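Local coordinates for beta sliding clamp (Borrelia burgdorferi, PDB 6DJ8), which probably forms a ring-shaped head-to-tail homodimer around DNA that tethers DNA polymerases and other proteins to it for processive synthesis, at residues D60-F65 against A257-N262; S280-G285 against I363-N368. All coordinates share one frame; numbering follows the deposited sequence. Where two conformers were deposited one is given.

How the contacts relate
Followed from the N terminus, the chain first lays down the turn and strand start at 60-65 in the N-terminal domain. Only after 191 intervening residues does 257-262, the end of the central domain's strand 254-259 and the loop after it, come back to close contact 1 and fuse strands of both domains into one antiparallel sheet. Segment 280-285, on the next strand, opens contact 2, which 363-368 closes after 77 residues inside the C-terminal domain; the sheet it belongs to runs on into strands 182-187, 192-198 and 202-211 of the central domain. The contacts lie in series, neither nested nor crossed; the centres of contact 1 and contact 2 are about 38 Å apart, on opposite sides of the chain's centre.

Contact 1 of 2, residues D60-F65 against A257-N262; sequences DRNIFF and ACSLIN
A257 and F64 form an antiparallel hydrogen-bonded pair where the last strand of the central domain meets strand 64-70 of the N-terminal domain, joining two domains of the processivity-factor ring edge to edge in a continuous sheet. The nitrogen of A257 donates to O of F64 at 2.9 Å, and its carbonyl oxygen takes the nearly straight return bond from N of F64 at 2.7 Å. That same oxygen also receives a CA-H...O contact from I63 CA at 3.2 Å. The side chains of A257 and F64 share one face of the sheet.

At C258 the pairing gives way to softer contacts. Its CA points a hydrogen at O of N62, 3.3 Å away, while its CB packs on CG1 of I63 at 3.8 Å. Both side chains also touch I224 of helix 223-231.

S259 ends the contact. Its N-H reaches OD1 of N62 at 3.2 Å in one of two modelled N62 conformers, so this bond is less certain than the backbone pair; there CG lies opposite the N62 backbone nitrogen (chi1 -168°), directing OD1 at S259. D60, its OD2 salt-bridged to K223, shapes the approach to N62: OD1 accepts the N-H of N62 at 2.8 Å, an Asx turn, and that of I63 at 2.7 Å, an Asx motif.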
loop_
_atom_site.group_PDB
_atom_site.type_symbol
_atom_site.label_atom_id
_atom_site.label_comp_id
_atom_site.label_asym_id
_atom_site.label_seq_id
_atom_site.Cartn_x
_atom_site.Cartn_y
_atom_site.Cartn_z
ATOM N N ASP A 60 9.003 -2.829 24.484
ATOM C CA ASP A 60 8.239 -1.587 24.511
ATOM C C ASP A 60 8.037 -1.108 25.945
ATOM O O ASP A 60 7.199 -0.237 26.202
ATOM C CB ASP A 60 6.915 -1.749 23.760
ATOM C CG ASP A 60 5.930 -2.699 24.453
ATOM O OD1 ASP A 60 6.183 -3.171 25.589
ATOM O OD2 ASP A 60 4.891 -2.991 23.820
ATOM N N ARG A 61 8.818 -1.660 26.876
ATOM C CA ARG A 61 8.841 -1.426 28.315
ATOM C C ARG A 61 7.706 -2.194 29.005
ATOM O O ARG A 61 7.586 -2.132 30.228
ATOM C CB ARG A 61 8.814 0.073 28.663
ATOM C CG ARG A 61 9.855 0.880 27.819
ATOM C CD ARG A 61 10.003 2.321 28.256
ATOM N NE ARG A 61 10.656 2.419 29.555
ATOM C CZ ARG A 61 10.901 3.561 30.189
ATOM N NH1 ARG A 61 11.502 3.546 31.373
ATOM N NH2 ARG A 61 10.563 4.718 29.629
ATOM N N ASN A 62 6.892 -2.940 28.259
ATOM C CA ASN A 62 5.932 -3.877 28.845
ATOM C C ASN A 62 6.165 -5.285 28.327
ATOM O O ASN A 62 6.345 -6.212 29.123
ATOM C CB ASN A 62 4.499 -3.423 28.550
ATOM C CG ASN A 62 3.470 -4.182 29.358
ATOM O OD1 ASN A 62 3.492 -5.410 29.422
ATOM N ND2 ASN A 62 2.568 -3.447 29.996
ATOM N N ILE A 63 6.175 -5.472 27.015
ATOM C CA ILE A 63 6.575 -6.720 26.387
ATOM C C ILE A 63 8.097 -6.736 26.315
ATOM O O ILE A 63 8.721 -5.735 25.934
ATOM C CB ILE A 63 5.965 -6.835 24.980
ATOM C CG1 ILE A 63 4.438 -6.943 25.070
ATOM C CG2 ILE A 63 6.573 -8.015 24.239
ATOM C CD1 ILE A 63 3.712 -6.742 23.763
ATOM N N PHE A 64 8.698 -7.859 26.702
ATOM C CA PHE A 64 10.140 -8.064 26.636
ATOM C C PHE A 64 10.381 -9.260 25.733
ATOM O O PHE A 64 9.816 -10.336 25.959
ATOM C CB PHE A 64 10.740 -8.265 28.035
ATOM C CG PHE A 64 10.765 -7.016 28.838
ATOM C CD1 PHE A 64 9.662 -6.606 29.547
ATOM C CD2 PHE A 64 11.890 -6.197 28.815
ATOM C CE1 PHE A 64 9.691 -5.424 30.265
ATOM C CE2 PHE A 64 11.925 -5.018 29.524
ATOM C CZ PHE A 64 10.822 -4.634 30.256
ATOM N N PHE A 65 11.178 -9.060 24.695
ATOM C CA PHE A 65 11.354 -10.048 23.645
ATOM C C PHE A 65 12.819 -10.431 23.561
ATOM O O PHE A 65 13.699 -9.574 23.677
ATOM C CB PHE A 65 10.877 -9.496 22.289
ATOM C CG PHE A 65 11.260 -10.350 21.104
ATOM C CD1 PHE A 65 10.435 -11.381 20.687
ATOM C CD2 PHE A 65 12.432 -10.102 20.390
ATOM C CE1 PHE A 65 10.759 -12.172 19.598
ATOM C CE2 PHE A 65 12.778 -10.889 19.295
ATOM C CZ PHE A 65 11.949 -11.913 18.887
ATOM N N ALA A 257 7.883 -12.034 27.259
ATOM C CA ALA A 257 7.160 -11.856 28.508
ATOM C C ALA A 257 6.482 -10.495 28.505
ATOM O O ALA A 257 6.902 -9.575 27.794
ATOM C CB ALA A 257 8.087 -11.986 29.724
ATOM N N CYS A 258 5.424 -10.375 29.314
ATOM C CA CYS A 258 4.786 -9.082 29.526
ATOM C C CYS A 258 4.095 -9.107 30.878
ATOM O O CYS A 258 4.022 -10.149 31.533
ATOM C CB CYS A 258 3.796 -8.756 28.404
ATOM S SG CYS A 258 2.251 -9.756 28.431
ATOM N N SER A 259 3.603 -7.944 31.301
ATOM C CA SER A 259 2.897 -7.842 32.574
ATOM C C SER A 259 1.423 -8.151 32.394
ATOM O O SER A 259 0.830 -7.880 31.340
ATOM C CB SER A 259 3.031 -6.450 33.183
ATOM O OG SER A 259 4.351 -6.222 33.616
ATOM N N LEU A 260 0.834 -8.723 33.440
ATOM C CA LEU A 260 -0.602 -8.922 33.477
ATOM C C LEU A 260 -1.309 -7.631 33.877
ATOM O O LEU A 260 -0.735 -6.733 34.494
ATOM C CB LEU A 260 -0.961 -10.037 34.462
ATOM C CG LEU A 260 -0.262 -11.375 34.212
ATOM C CD1 LEU A 260 -0.578 -12.346 35.339
ATOM C CD2 LEU A 260 -0.646 -11.968 32.863
ATOM N N ILE A 261 -2.580 -7.545 33.511
ATOM C CA ILE A 261 -3.446 -6.467 33.965
ATOM C C ILE A 261 -4.057 -6.939 35.274
ATOM O O ILE A 261 -4.648 -8.023 35.321
ATOM C CB ILE A 261 -4.521 -6.163 32.910
ATOM C CG1 ILE A 261 -3.845 -5.685 31.626
ATOM C CG2 ILE A 261 -5.477 -5.084 33.401
ATOM C CD1 ILE A 261 -4.592 -6.065 30.393
ATOM N N ASN A 262 -3.879 -6.164 36.348
ATOM C CA ASN A 262 -4.411 -6.548 37.659
ATOM C C ASN A 262 -5.799 -5.942 37.806
ATOM O O ASN A 262 -5.979 -4.831 38.305
ATOM C CB ASN A 262 -3.489 -6.118 38.794
ATOM C CG ASN A 262 -4.089 -6.401 40.163
ATOM O OD1 ASN A 262 -4.244 -7.556 40.562
ATOM N ND2 ASN A 262 -4.430 -5.344 40.889
#

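Contact 2 of 2, residues S280-G285 against I363-N368; sequences SLVSLG and IEIQFN
S280 grips I365 with both its backbone and its side chain, in an antiparallel pairing of strands 278-283 and 362-367 within the C-terminal domain. The carbonyl oxygen of I365 accepts two bonds from this one residue. S280 N approaches at 2.8 Å, whereas S280 OG donates at 3.0 Å within the carbonyl plane, on a lone pair. The hydroxyl is placed there by a chi1 of 83°, which sets OG between the S280 backbone nitrogen and carbonyl carbon and brings it within 3.3 Å of I365 CB. In return, I365 N donates to S280 O at 3.0 Å.

Two residues further along, V282 and I363 make the second hydrogen-bonded pair, each N-H bonded to the other's carbonyl oxygen. Their side chains share a face with those of S280 and I365: CG2 of I363 lies 4.1 Å from CB of V282, and CG2 of V282 meets CD1 of I365. L284, in the first turn of helix 284-294, adds its CD1 against CB of I363. Helix 348-355 backs this apolar layer, I355 touching L284 and I363, and F351 touching I365.

On the other face, between the two hydrogen-bonded pairs, the L281 and E364 side chains cross, CD1 of L281 resting 3.9 Å from CG of E364; OE1 of E364 is hydrogen-bonded to OG of S376. A water donates to S280 O at 2.7 Å and accepts from Q366 NE2. Each polar backbone atom of S280 is therefore engaged, its oxygen by both an N-H and a water, so that this buried serine fits a mostly apolar setting that includes Y337, with its hydroxyl proton given to the main-chain carbonyl of I365.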
loop_
_atom_site.group_PDB
_atom_site.type_symbol
_atom_site.label_atom_id
_atom_site.label_comp_id
_atom_site.label_asym_id
_atom_site.label_seq_id
_atom_site.Cartn_x
_atom_site.Cartn_y
_atom_site.Cartn_z
ATOM N N SER A 280 -30.038 -19.696 11.733
ATOM C CA SER A 280 -29.780 -19.632 10.301
ATOM C C SER A 280 -28.472 -20.339 9.992
ATOM O O SER A 280 -27.594 -20.456 10.846
ATOM C CB SER A 280 -29.706 -18.182 9.772
ATOM O OG SER A 280 -28.417 -17.625 9.983
ATOM N N LEU A 281 -28.379 -20.852 8.769
ATOM C CA LEU A 281 -27.177 -21.505 8.263
ATOM C C LEU A 281 -26.873 -20.866 6.918
ATOM O O LEU A 281 -27.715 -20.912 6.015
ATOM C CB LEU A 281 -27.373 -23.013 8.100
ATOM C CG LEU A 281 -26.101 -23.798 7.785
ATOM C CD1 LEU A 281 -25.143 -23.764 8.960
ATOM C CD2 LEU A 281 -26.415 -25.223 7.405
ATOM N N VAL A 282 -25.704 -20.229 6.799
ATOM C CA VAL A 282 -25.381 -19.410 5.631
ATOM C C VAL A 282 -24.058 -19.860 5.030
ATOM O O VAL A 282 -23.092 -20.137 5.752
ATOM C CB VAL A 282 -25.308 -17.908 5.976
ATOM C CG1 VAL A 282 -25.221 -17.082 4.691
ATOM C CG2 VAL A 282 -26.511 -17.490 6.818
ATOM N N SER A 283 -24.013 -19.915 3.705
ATOM C CA SER A 283 -22.777 -20.217 3.004
ATOM C C SER A 283 -21.779 -19.079 3.212
ATOM O O SER A 283 -22.091 -17.916 2.944
ATOM C CB SER A 283 -23.076 -20.433 1.522
ATOM O OG SER A 283 -21.917 -20.271 0.734
ATOM N N LEU A 284 -20.575 -19.423 3.692
ATOM C CA LEU A 284 -19.619 -18.417 4.165
ATOM C C LEU A 284 -19.060 -17.572 3.028
ATOM O O LEU A 284 -19.014 -16.341 3.127
ATOM C CB LEU A 284 -18.477 -19.092 4.932
ATOM C CG LEU A 284 -17.476 -18.181 5.660
ATOM C CD1 LEU A 284 -18.154 -17.336 6.735
ATOM C CD2 LEU A 284 -16.328 -19.003 6.243
ATOM N N GLY A 285 -18.587 -18.216 1.957
ATOM C CA GLY A 285 -17.988 -17.466 0.863
ATOM C C GLY A 285 -18.946 -16.463 0.247
ATOM O O GLY A 285 -18.567 -15.333 -0.067
ATOM N N ILE A 363 -21.708 -21.131 8.002
ATOM C CA ILE A 363 -21.641 -20.498 9.312
ATOM C C ILE A 363 -23.029 -20.511 9.938
ATOM O O ILE A 363 -24.032 -20.286 9.252
ATOM C CB ILE A 363 -21.082 -19.063 9.205
ATOM C CG1 ILE A 363 -20.929 -18.434 10.585
ATOM C CG2 ILE A 363 -21.976 -18.206 8.331
ATOM C CD1 ILE A 363 -20.324 -17.013 10.550
ATOM N N GLU A 364 -23.091 -20.782 11.241
ATOM C CA GLU A 364 -24.351 -20.705 11.968
ATOM C C GLU A 364 -24.487 -19.311 12.565
ATOM O O GLU A 364 -23.546 -18.796 13.175
ATOM C CB GLU A 364 -24.422 -21.762 13.075
ATOM C CG GLU A 364 -23.965 -23.151 12.665
ATOM C CD GLU A 364 -23.871 -24.102 13.858
ATOM O OE1 GLU A 364 -23.010 -23.864 14.730
ATOM O OE2 GLU A 364 -24.635 -25.078 13.919
ATOM N N ILE A 365 -25.647 -18.694 12.356
ATOM C CA ILE A 365 -25.974 -17.390 12.924
ATOM C C ILE A 365 -27.307 -17.558 13.641
ATOM O O ILE A 365 -28.331 -17.847 13.004
ATOM C CB ILE A 365 -26.059 -16.289 11.868
ATOM C CG1 ILE A 365 -24.726 -16.168 11.121
ATOM C CG2 ILE A 365 -26.444 -14.971 12.532
ATOM C CD1 ILE A 365 -24.808 -15.341 9.850
ATOM N N GLN A 366 -27.292 -17.404 14.962
ATOM C CA GLN A 366 -28.457 -17.662 15.793
ATOM C C GLN A 366 -28.657 -16.486 16.737
ATOM O O GLN A 366 -27.699 -15.804 17.115
ATOM C CB GLN A 366 -28.271 -18.948 16.583
ATOM C CG GLN A 366 -27.855 -20.113 15.713
ATOM C CD GLN A 366 -27.492 -21.339 16.513
ATOM O OE1 GLN A 366 -27.458 -21.305 17.741
ATOM N NE2 GLN A 366 -27.236 -22.440 15.821
ATOM N N PHE A 367 -29.907 -16.257 17.125
ATOM C CA PHE A 367 -30.223 -15.134 17.995
ATOM C C PHE A 367 -31.632 -15.293 18.545
ATOM O O PHE A 367 -32.492 -15.925 17.930
ATOM C CB PHE A 367 -30.140 -13.792 17.267
ATOM C CG PHE A 367 -31.062 -13.683 16.098
ATOM C CD1 PHE A 367 -30.710 -14.199 14.859
ATOM C CD2 PHE A 367 -32.302 -13.067 16.239
ATOM C CE1 PHE A 367 -31.581 -14.086 13.769
ATOM C CE2 PHE A 367 -33.172 -12.951 15.161
ATOM C CZ PHE A 367 -32.815 -13.466 13.928
ATOM N N ASN A 368 -31.848 -14.695 19.706
ATOM C CA ASN A 368 -33.182 -14.398 20.193
ATOM C C ASN A 368 -33.528 -12.973 19.789
ATOM O O ASN A 368 -32.650 -12.105 19.746
ATOM C CB ASN A 368 -33.254 -14.568 21.706
ATOM C CG ASN A 368 -33.215 -16.020 22.118
ATOM O OD1 ASN A 368 -33.914 -16.855 21.538
ATOM N ND2 ASN A 368 -32.398 -16.335 23.114
HETATM O O HOH W 1 -28.042 -22.136 12.900
#